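Local coordinates for TRAP dicarboxylate transporter-DctP subunit (PDB 4PE3), which probably captures a small solute, perhaps a carboxylate, in the periplasm for uptake by a TRAP-type membrane transporter, at residues G91-T96 and V243-N248; A229-Y234 and T296-S301. All blocks are in the same frame, centred on the assembly; numbering follows the deposited sequence.

How the interactions relate
The chain runs from the N terminus through residues 91-96, then 229-234, 243-248 and finally 296-301, so the two contacts alternate along it and cross rather than nest. Interaction 1 closes a loop of 146 residues when strand 243-248 returns to lie beside strand 91-95 inside the five-stranded sheet. Before that loop is closed, 229-234 has already passed; interaction 2 closes when 296-301, beyond the long helix 257-291, reaches back to it over 61 intervening residues. The contacts lie on opposite sides of the chain's centre, their own centres about 33 Å apart. One builds a sheet interior, whereas the other joins two loops beside strand 157-159.

Interaction 1. Residues G91-T96 and V243-N248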
ATOM      1  N   GLY A  91      15.084 -11.931  -6.396  1.00 19.53           N
ATOM      2  CA  GLY A  91      14.073 -10.894  -6.383  1.00 18.42           C
ATOM      3  C   GLY A  91      13.459 -10.759  -5.017  1.00 17.35           C
ATOM      4  O   GLY A  91      13.845 -11.449  -4.061  1.00 17.52           O
ATOM      5  N   HIS A  92      12.499  -9.847  -4.918  1.00 16.36           N
ATOM      6  CA  HIS A  92      11.705  -9.690  -3.698  1.00 15.33           C
ATOM      7  C   HIS A  92      10.279  -9.290  -3.983  1.00 14.06           C
ATOM      8  O   HIS A  92       9.956  -8.794  -5.079  1.00 14.23           O
ATOM      9  CB  HIS A  92      12.365  -8.730  -2.684  1.00 15.94           C
ATOM     10  CG  HIS A  92      12.530  -7.309  -3.149  1.00 16.34           C
ATOM     11  ND1 HIS A  92      13.423  -6.461  -2.537  1.00 17.40           N
ATOM     12  CD2 HIS A  92      11.879  -6.569  -4.082  1.00 15.92           C
ATOM     13  CE1 HIS A  92      13.347  -5.264  -3.101  1.00 17.60           C
ATOM     14  NE2 HIS A  92      12.431  -5.310  -4.048  1.00 16.72           N
ATOM     15  N   ILE A  93       9.426  -9.547  -3.002  1.00 13.13           N
ATOM     16  CA  ILE A  93       8.063  -9.038  -2.986  1.00 12.01           C
ATOM     17  C   ILE A  93       7.997  -8.336  -1.650  1.00 11.93           C
ATOM     18  O   ILE A  93       7.927  -8.989  -0.606  1.00 12.64           O
ATOM     19  CB  ILE A  93       7.008 -10.162  -3.087  1.00 11.41           C
ATOM     20  CG1 ILE A  93       7.220 -11.020  -4.333  1.00 14.33           C
ATOM     21  CG2 ILE A  93       5.617  -9.534  -3.082  1.00 11.81           C
ATOM     22  CD1 ILE A  93       6.236 -12.157  -4.503  1.00 16.13           C
ATOM     23  N   THR A  94       8.056  -7.002  -1.646  1.00 13.35           N
ATOM     24  CA  THR A  94       8.295  -6.302  -0.399  1.00 12.51           C
ATOM     25  C   THR A  94       7.698  -4.894  -0.348  1.00 12.67           C
ATOM     26  O   THR A  94       7.275  -4.353  -1.357  1.00 13.97           O
ATOM     27  CB  THR A  94       9.812  -6.244  -0.094  1.00 14.16           C
ATOM     28  OG1 THR A  94      10.002  -5.894   1.279  1.00 16.15           O
ATOM     29  CG2 THR A  94      10.510  -5.228  -0.993  1.00 14.93           C
ATOM     30  N   ASP A  95       7.680  -4.348   0.850  1.00 13.54           N
ATOM     31  CA  ASP A  95       7.094  -3.049   1.139  1.00 14.32           C
ATOM     32  C   ASP A  95       8.108  -2.013   0.755  1.00 14.33           C
ATOM     33  O   ASP A  95       9.149  -1.869   1.393  1.00 15.30           O
ATOM     34  CB  ASP A  95       6.830  -2.992   2.647  1.00 17.88           C
ATOM     35  CG  ASP A  95       6.045  -1.783   3.085  1.00 25.81           C
ATOM     36  OD1 ASP A  95       6.255  -0.678   2.556  1.00 23.47           O
ATOM     37  OD2 ASP A  95       5.221  -1.953   4.015  1.00 32.34           O
ATOM     38  N   THR A  96       7.806  -1.253  -0.293  1.00 14.82           N
ATOM     39  CA  THR A  96       8.735  -0.249  -0.814  1.00 16.20           C
ATOM     40  C   THR A  96       9.046   0.844   0.215  1.00 16.23           C
ATOM     41  O   THR A  96      10.113   1.458   0.178  1.00 16.88           O
ATOM     42  CB  THR A  96       8.170   0.346  -2.127  1.00 15.49           C
ATOM     43  OG1 THR A  96       8.004  -0.719  -3.069  1.00 15.80           O
ATOM     44  CG2 THR A  96       9.075   1.432  -2.720  1.00 17.89           C
ATOM     45  N   VAL A 243       3.348  -2.655  -2.543  1.00 12.66           N
ATOM     46  CA  VAL A 243       4.261  -3.798  -2.476  1.00 11.95           C
ATOM     47  C   VAL A 243       4.815  -4.027  -3.875  1.00 13.08           C
ATOM     48  O   VAL A 243       4.071  -4.129  -4.858  1.00 16.63           O
ATOM     49  CB  VAL A 243       3.542  -5.042  -1.933  1.00 15.29           C
ATOM     50  CG1 VAL A 243       4.290  -6.297  -2.251  1.00 17.05           C
ATOM     51  CG2 VAL A 243       3.366  -4.886  -0.454  1.00 18.10           C
ATOM     52  N   GLU A 244       6.135  -3.973  -3.985  1.00 12.77           N
ATOM     53  CA  GLU A 244       6.778  -4.154  -5.277  1.00 13.76           C
ATOM     54  C   GLU A 244       7.180  -5.606  -5.495  1.00 13.60           C
ATOM     55  O   GLU A 244       7.555  -6.303  -4.531  1.00 13.55           O
ATOM     56  CB  GLU A 244       8.041  -3.290  -5.385  1.00 14.46           C
ATOM     57  CG  GLU A 244       9.156  -3.636  -4.396  1.00 13.05           C
ATOM     58  CD  GLU A 244      10.372  -2.751  -4.562  1.00 14.95           C
ATOM     59  OE1 GLU A 244      10.460  -1.715  -3.868  1.00 16.83           O
ATOM     60  OE2 GLU A 244      11.264  -3.082  -5.392  1.00 14.58           O
ATOM     61  N   VAL A 245       7.069  -6.055  -6.745  1.00 12.15           N
ATOM     62  CA  VAL A 245       7.651  -7.316  -7.202  1.00 12.27           C
ATOM     63  C   VAL A 245       8.755  -6.900  -8.159  1.00 13.79           C
ATOM     64  O   VAL A 245       8.496  -6.294  -9.202  1.00 13.94           O
ATOM     65  CB  VAL A 245       6.620  -8.194  -7.945  1.00 12.38           C
ATOM     66  CG1 VAL A 245       7.227  -9.472  -8.431  1.00 14.47           C
ATOM     67  CG2 VAL A 245       5.433  -8.502  -7.033  1.00 12.15           C
ATOM     68  N   SER A 246       9.988  -7.186  -7.761  1.00 14.36           N
ATOM     69  CA  SER A 246      11.175  -6.729  -8.482  1.00 15.15           C
ATOM     70  C   SER A 246      12.244  -7.814  -8.464  1.00 15.97           C
ATOM     71  O   SER A 246      12.248  -8.664  -7.562  1.00 15.53           O
ATOM     72  CB  SER A 246      11.740  -5.489  -7.813  1.00 15.15           C
ATOM     73  OG  SER A 246      10.750  -4.477  -7.723  1.00 14.68           O
HETATM   74  N   MSE A 247      13.173  -7.778  -9.414  1.00 17.27           N
HETATM   75  CA  MSE A 247      14.193  -8.819  -9.487  1.00 18.24           C
HETATM   76  C   MSE A 247      15.492  -8.262 -10.018  1.00 19.66           C
HETATM   77  O   MSE A 247      15.574  -7.100 -10.467  1.00 19.96           O
HETATM   78  CB  MSE A 247      13.710  -9.987 -10.343  1.00 18.91           C
HETATM   79  CG  MSE A 247      13.747  -9.793 -11.847  1.00 23.58           C
HETATM   80 SE   MSE A 247      13.416 -11.470 -12.792  0.89 22.27          SE
HETATM   81  CE  MSE A 247      15.109 -12.304 -12.356  1.00 24.14           C
ATOM     82  N   ASN A 248      16.511  -9.093  -9.986  1.00 20.66           N
ATOM     83  CA  ASN A 248      17.818  -8.734 -10.464  1.00 22.22           C
ATOM     84  C   ASN A 248      17.728  -8.276 -11.901  1.00 23.06           C
ATOM     85  O   ASN A 248      17.214  -8.974 -12.752  1.00 23.25           O
ATOM     86  CB  ASN A 248      18.731  -9.953 -10.373  1.00 23.25           C
ATOM     87  CG  ASN A 248      20.134  -9.656 -10.890  1.00 25.08           C
ATOM     88  OD1 ASN A 248      20.380  -9.588 -12.095  1.00 26.15           O
ATOM     89  ND2 ASN A 248      21.032  -9.431  -9.965  1.00 25.54           N
TER
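His92 and Glu244 both place CG between the backbone N and the carbonyl carbon (chi1 63° and 64°), which lets ring and carboxylate converge on one face of the sheet. The carboxylate and ring planes are nearly perpendicular, 89° apart. His92 NE2, pointing out of the ring edge, donates to Glu244 OE2 over 2.9 Å from above the carboxylate plane. Ser246 OG gives Glu244 OE2 a second bond of 2.8 Å, on the anti side and slightly to the other face of the carboxylate. Glu244 OE1 in turn accepts from Thr96 OG1 at 2.8 Å on its anti side. Glutamate suits this buried place because its extended chain carries two acceptors to three donors. With an alanine here, His92 NE2, Thr96 OG1 and Ser246 OG would probably be left without the carboxylate that gathers them and the imidazole would be less firmly fixed. Thr94 CG2 lies over the centre of that imidazole, while ND1 bonds to Thr80 OG1.

On the other face Ile93 CG2 packs against Val243 CG1 at 3.6 Å, beta-branched side chains filling the space above extended backbone. Gly91 lies where the strands are closest, its CA 3.7 Å from Met247 CA; glycine fits this close approach. Backbone pairs His92-Ser246 and Thr94-Glu244 each exchange two hydrogen bonds, giving a regular antiparallel ladder.

Across the sheet the strands run in the order 65-69, 32-37, 91-95, 243-248, 144-150, consistent with the class II topology of solute-binding proteins. Met135 and Ile139 of helix 131-139 pack on the Glu244 side, and Phe52 of helix 44-59 lies against Ile93 and Val245.

Interaction 2. Residues A229-Y234 and T296-S301; sequences APHPVY and TVHDWS. With ZN (zinc ion), chain O; EDO (1,2-ethanediol), chain D.
Backbone bonds join residues 229-234 to 296-301. Thr296 N donates to Pro230 O, His298 N to Pro232 O, and Tyr234 N to His298 O, each at 2.9 Å; proline, lacking an N-H, serves as acceptor. A water bridges Pro230 O and Thr296 OG1.

Among side chains, one polar bond crosses: His231 ND1 and His298 NE2 lie 2.9 Å apart, the rings rim to rim with planes 56° apart. Histidine fits both places because either ring nitrogen can donate or accept; His298 ND1 also bonds to Asp164.

The apolar contacts form two groups. Val233 CG1 sits over the face of the Trp300 five-membered ring, 3.9 Å from the centroid, a CH-pi contact, while Trp300 NE1 bonds to Leu163 O. Tyr234 CB lies 3.7 Å from Val297 CG1, and Pro232 CG packs on Val297 CG2.

Asp299 points away and chelates a zinc ion unevenly, Asp299 OD2 at 2.0 Å and OD1 at 2.4 Å, beside three waters; OD1 also accepts from Arg305.

His231 and Val233 also bond to strand 157-159, so two roughly parallel segments extend that edge of the four-stranded sheet, consistent with one alpha/beta lobe of a periplasmic solute-binding protein.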
ATOM      1  N   ALA A 229     -16.257   1.474  18.156  1.00  8.43           N
ATOM      2  CA  ALA A 229     -16.117   2.747  17.435  1.00  8.50           C
ATOM      3  C   ALA A 229     -16.978   2.609  16.188  1.00 10.08           C
ATOM      4  O   ALA A 229     -16.525   2.147  15.143  1.00  8.37           O
ATOM      5  CB  ALA A 229     -14.662   2.992  17.096  1.00  9.77           C
ATOM      6  N   PRO A 230     -18.269   2.950  16.303  1.00  8.79           N
ATOM      7  CA  PRO A 230     -19.259   2.477  15.329  1.00  7.87           C
ATOM      8  C   PRO A 230     -19.484   3.394  14.113  1.00  8.64           C
ATOM      9  O   PRO A 230     -20.528   3.300  13.493  1.00 10.60           O
ATOM     10  CB  PRO A 230     -20.530   2.331  16.184  1.00 10.93           C
ATOM     11  CG  PRO A 230     -20.370   3.365  17.240  1.00 11.83           C
ATOM     12  CD  PRO A 230     -18.907   3.472  17.537  1.00  8.51           C
ATOM     13  N   HIS A 231     -18.471   4.161  13.734  1.00  8.23           N
ATOM     14  CA  HIS A 231     -18.529   5.005  12.547  1.00  9.20           C
ATOM     15  C   HIS A 231     -17.306   4.838  11.654  1.00  9.36           C
ATOM     16  O   HIS A 231     -16.609   5.803  11.331  1.00  8.93           O
ATOM     17  CB  HIS A 231     -18.657   6.477  12.957  1.00  9.64           C
ATOM     18  CG  HIS A 231     -19.993   6.827  13.513  1.00 10.93           C
ATOM     19  ND1 HIS A 231     -21.135   6.820  12.746  1.00 11.44           N
ATOM     20  CD2 HIS A 231     -20.375   7.172  14.763  1.00 12.46           C
ATOM     21  CE1 HIS A 231     -22.167   7.157  13.498  1.00 11.36           C
ATOM     22  NE2 HIS A 231     -21.734   7.362  14.726  1.00 13.53           N
ATOM     23  N   PRO A 232     -17.035   3.609  11.204  1.00  7.41           N
ATOM     24  CA  PRO A 232     -15.916   3.433  10.271  1.00  8.01           C
ATOM     25  C   PRO A 232     -16.109   4.165   8.948  1.00  7.97           C
ATOM     26  O   PRO A 232     -17.249   4.411   8.538  1.00  8.37           O
ATOM     27  CB  PRO A 232     -15.904   1.918  10.041  1.00  6.79           C
ATOM     28  CG  PRO A 232     -17.311   1.484  10.287  1.00  8.44           C
ATOM     29  CD  PRO A 232     -17.765   2.358  11.437  1.00  7.91           C
ATOM     30  N   VAL A 233     -14.994   4.485   8.285  1.00  7.50           N
ATOM     31  CA  VAL A 233     -15.036   4.986   6.927  1.00  8.31           C
ATOM     32  C   VAL A 233     -14.481   3.901   6.027  1.00  7.48           C
ATOM     33  O   VAL A 233     -13.326   3.462   6.172  1.00  7.93           O
ATOM     34  CB  VAL A 233     -14.271   6.310   6.758  1.00  8.43           C
ATOM     35  CG1 VAL A 233     -14.455   6.861   5.346  1.00  9.81           C
ATOM     36  CG2 VAL A 233     -14.751   7.352   7.748  1.00  9.15           C
ATOM     37  N   TYR A 234     -15.311   3.468   5.081  1.00  8.56           N
ATOM     38  CA  TYR A 234     -14.977   2.416   4.145  1.00  8.92           C
ATOM     39  C   TYR A 234     -15.661   2.702   2.812  1.00 10.38           C
ATOM     40  O   TYR A 234     -16.880   2.947   2.794  1.00  9.79           O
ATOM     41  CB  TYR A 234     -15.466   1.048   4.678  1.00  9.28           C
ATOM     42  CG  TYR A 234     -15.287  -0.003   3.621  1.00 10.38           C
ATOM     43  CD1 TYR A 234     -14.048  -0.598   3.426  1.00  9.10           C
ATOM     44  CD2 TYR A 234     -16.323  -0.350   2.771  1.00 11.06           C
ATOM     45  CE1 TYR A 234     -13.838  -1.527   2.406  1.00  7.84           C
ATOM     46  CE2 TYR A 234     -16.136  -1.283   1.740  1.00 11.59           C
ATOM     47  CZ  TYR A 234     -14.893  -1.875   1.571  1.00 10.30           C
ATOM     48  OH  TYR A 234     -14.738  -2.778   0.534  1.00 11.56           O
ATOM     49  N   THR A 296     -22.429   2.288  11.552  1.00 12.75           N
ATOM     50  CA  THR A 296     -22.696   3.103  10.359  1.00 12.66           C
ATOM     51  C   THR A 296     -21.434   3.140   9.523  1.00 13.03           C
ATOM     52  O   THR A 296     -20.387   3.612   9.965  1.00 11.31           O
ATOM     53  CB  THR A 296     -23.080   4.530  10.737  1.00 15.28           C
ATOM     54  OG1 THR A 296     -24.232   4.495  11.578  1.00 16.33           O
ATOM     55  CG2 THR A 296     -23.402   5.350   9.493  1.00 17.96           C
ATOM     56  N   VAL A 297     -21.501   2.601   8.313  1.00 13.62           N
ATOM     57  CA  VAL A 297     -20.325   2.558   7.457  1.00 13.07           C
ATOM     58  C   VAL A 297     -20.379   3.755   6.513  1.00 13.38           C
ATOM     59  O   VAL A 297     -21.276   3.844   5.681  1.00 17.15           O
ATOM     60  CB  VAL A 297     -20.268   1.256   6.675  1.00 11.02           C
ATOM     61  CG1 VAL A 297     -19.016   1.201   5.771  1.00 15.43           C
ATOM     62  CG2 VAL A 297     -20.301   0.069   7.657  1.00 13.98           C
ATOM     63  N   HIS A 298     -19.445   4.682   6.674  1.00 12.01           N
ATOM     64  CA  HIS A 298     -19.459   5.923   5.888  1.00 13.53           C
ATOM     65  C   HIS A 298     -18.570   5.783   4.673  1.00 13.44           C
ATOM     66  O   HIS A 298     -17.406   5.413   4.793  1.00 12.13           O
ATOM     67  CB  HIS A 298     -18.926   7.068   6.724  1.00 11.46           C
ATOM     68  CG  HIS A 298     -19.709   7.331   7.960  1.00 11.93           C
ATOM     69  ND1 HIS A 298     -20.542   8.421   8.068  1.00 13.29           N
ATOM     70  CD2 HIS A 298     -19.791   6.677   9.143  1.00 13.34           C
ATOM     71  CE1 HIS A 298     -21.102   8.436   9.257  1.00 14.72           C
ATOM     72  NE2 HIS A 298     -20.665   7.388   9.925  1.00 14.90           N
ATOM     73  N   ASP A 299     -19.116   6.070   3.496  1.00 14.82           N
ATOM     74  CA  ASP A 299     -18.348   6.103   2.244  1.00 14.97           C
ATOM     75  C   ASP A 299     -18.220   7.565   1.807  1.00 15.25           C
ATOM     76  O   ASP A 299     -19.184   8.156   1.301  1.00 16.05           O
ATOM     77  CB  ASP A 299     -19.077   5.273   1.182  1.00 16.42           C
ATOM     78  CG  ASP A 299     -18.369   5.242  -0.184  1.00 18.67           C
ATOM     79  OD1 ASP A 299     -17.219   5.660  -0.353  1.00 17.02           O
ATOM     80  OD2 ASP A 299     -19.006   4.781  -1.145  1.00 22.32           O
ATOM     81  N   TRP A 300     -17.067   8.176   2.052  1.00 13.43           N
ATOM     82  CA  TRP A 300     -16.905   9.600   1.758  1.00 13.91           C
ATOM     83  C   TRP A 300     -17.188   9.864   0.285  1.00 15.17           C
ATOM     84  O   TRP A 300     -16.830   9.069  -0.577  1.00 15.18           O
ATOM     85  CB  TRP A 300     -15.498  10.069   2.115  1.00 14.72           C
ATOM     86  CG  TRP A 300     -15.258  10.373   3.545  1.00 13.40           C
ATOM     87  CD1 TRP A 300     -16.096  10.118   4.602  1.00 16.09           C
ATOM     88  CD2 TRP A 300     -14.102  11.008   4.100  1.00 12.01           C
ATOM     89  NE1 TRP A 300     -15.525  10.564   5.766  1.00 13.39           N
ATOM     90  CE2 TRP A 300     -14.300  11.105   5.486  1.00 11.72           C
ATOM     91  CE3 TRP A 300     -12.915  11.506   3.556  1.00 14.43           C
ATOM     92  CZ2 TRP A 300     -13.378  11.701   6.328  1.00 16.70           C
ATOM     93  CZ3 TRP A 300     -11.992  12.062   4.397  1.00 15.78           C
ATOM     94  CH2 TRP A 300     -12.231  12.167   5.772  1.00 18.56           C
ATOM     95  N   SER A 301     -17.852  10.985  -0.005  1.00 15.71           N
ATOM     96  CA  SER A 301     -18.091  11.346  -1.395  1.00 16.03           C
ATOM     97  C   SER A 301     -16.799  11.589  -2.156  1.00 17.74           C
ATOM     98  O   SER A 301     -15.746  11.853  -1.582  1.00 17.29           O
ATOM     99  CB  SER A 301     -18.939  12.605  -1.463  1.00 18.06           C
ATOM    100  OG  SER A 301     -18.227  13.684  -0.897  1.00 19.52           O
TER
HETATM  101 ZN    ZN O 414     -17.764   5.074  -2.662  0.60 29.94          ZN
HETATM  102  C1  EDO D 403     -11.475  -2.949  -0.952  1.00 11.63           C
HETATM  103  O1  EDO D 403     -12.246  -3.548   0.098  1.00 10.95           O
HETATM  104  C2  EDO D 403     -10.783  -1.676  -0.469  1.00 11.76           C
HETATM  105  O2  EDO D 403     -11.743  -0.660  -0.216  1.00 16.39           O
HETATM  106  O   HOH W   1     -23.246   4.095  14.179  1.00 17.61           O
HETATM  107  O   HOH W   2     -15.785   5.625  -2.499  1.00 24.10           O
HETATM  108  O   HOH W   3     -17.372   2.976  -2.579  1.00 28.92           O
HETATM  109  O   HOH W   4     -18.808   6.717  -3.304  1.00 33.57           O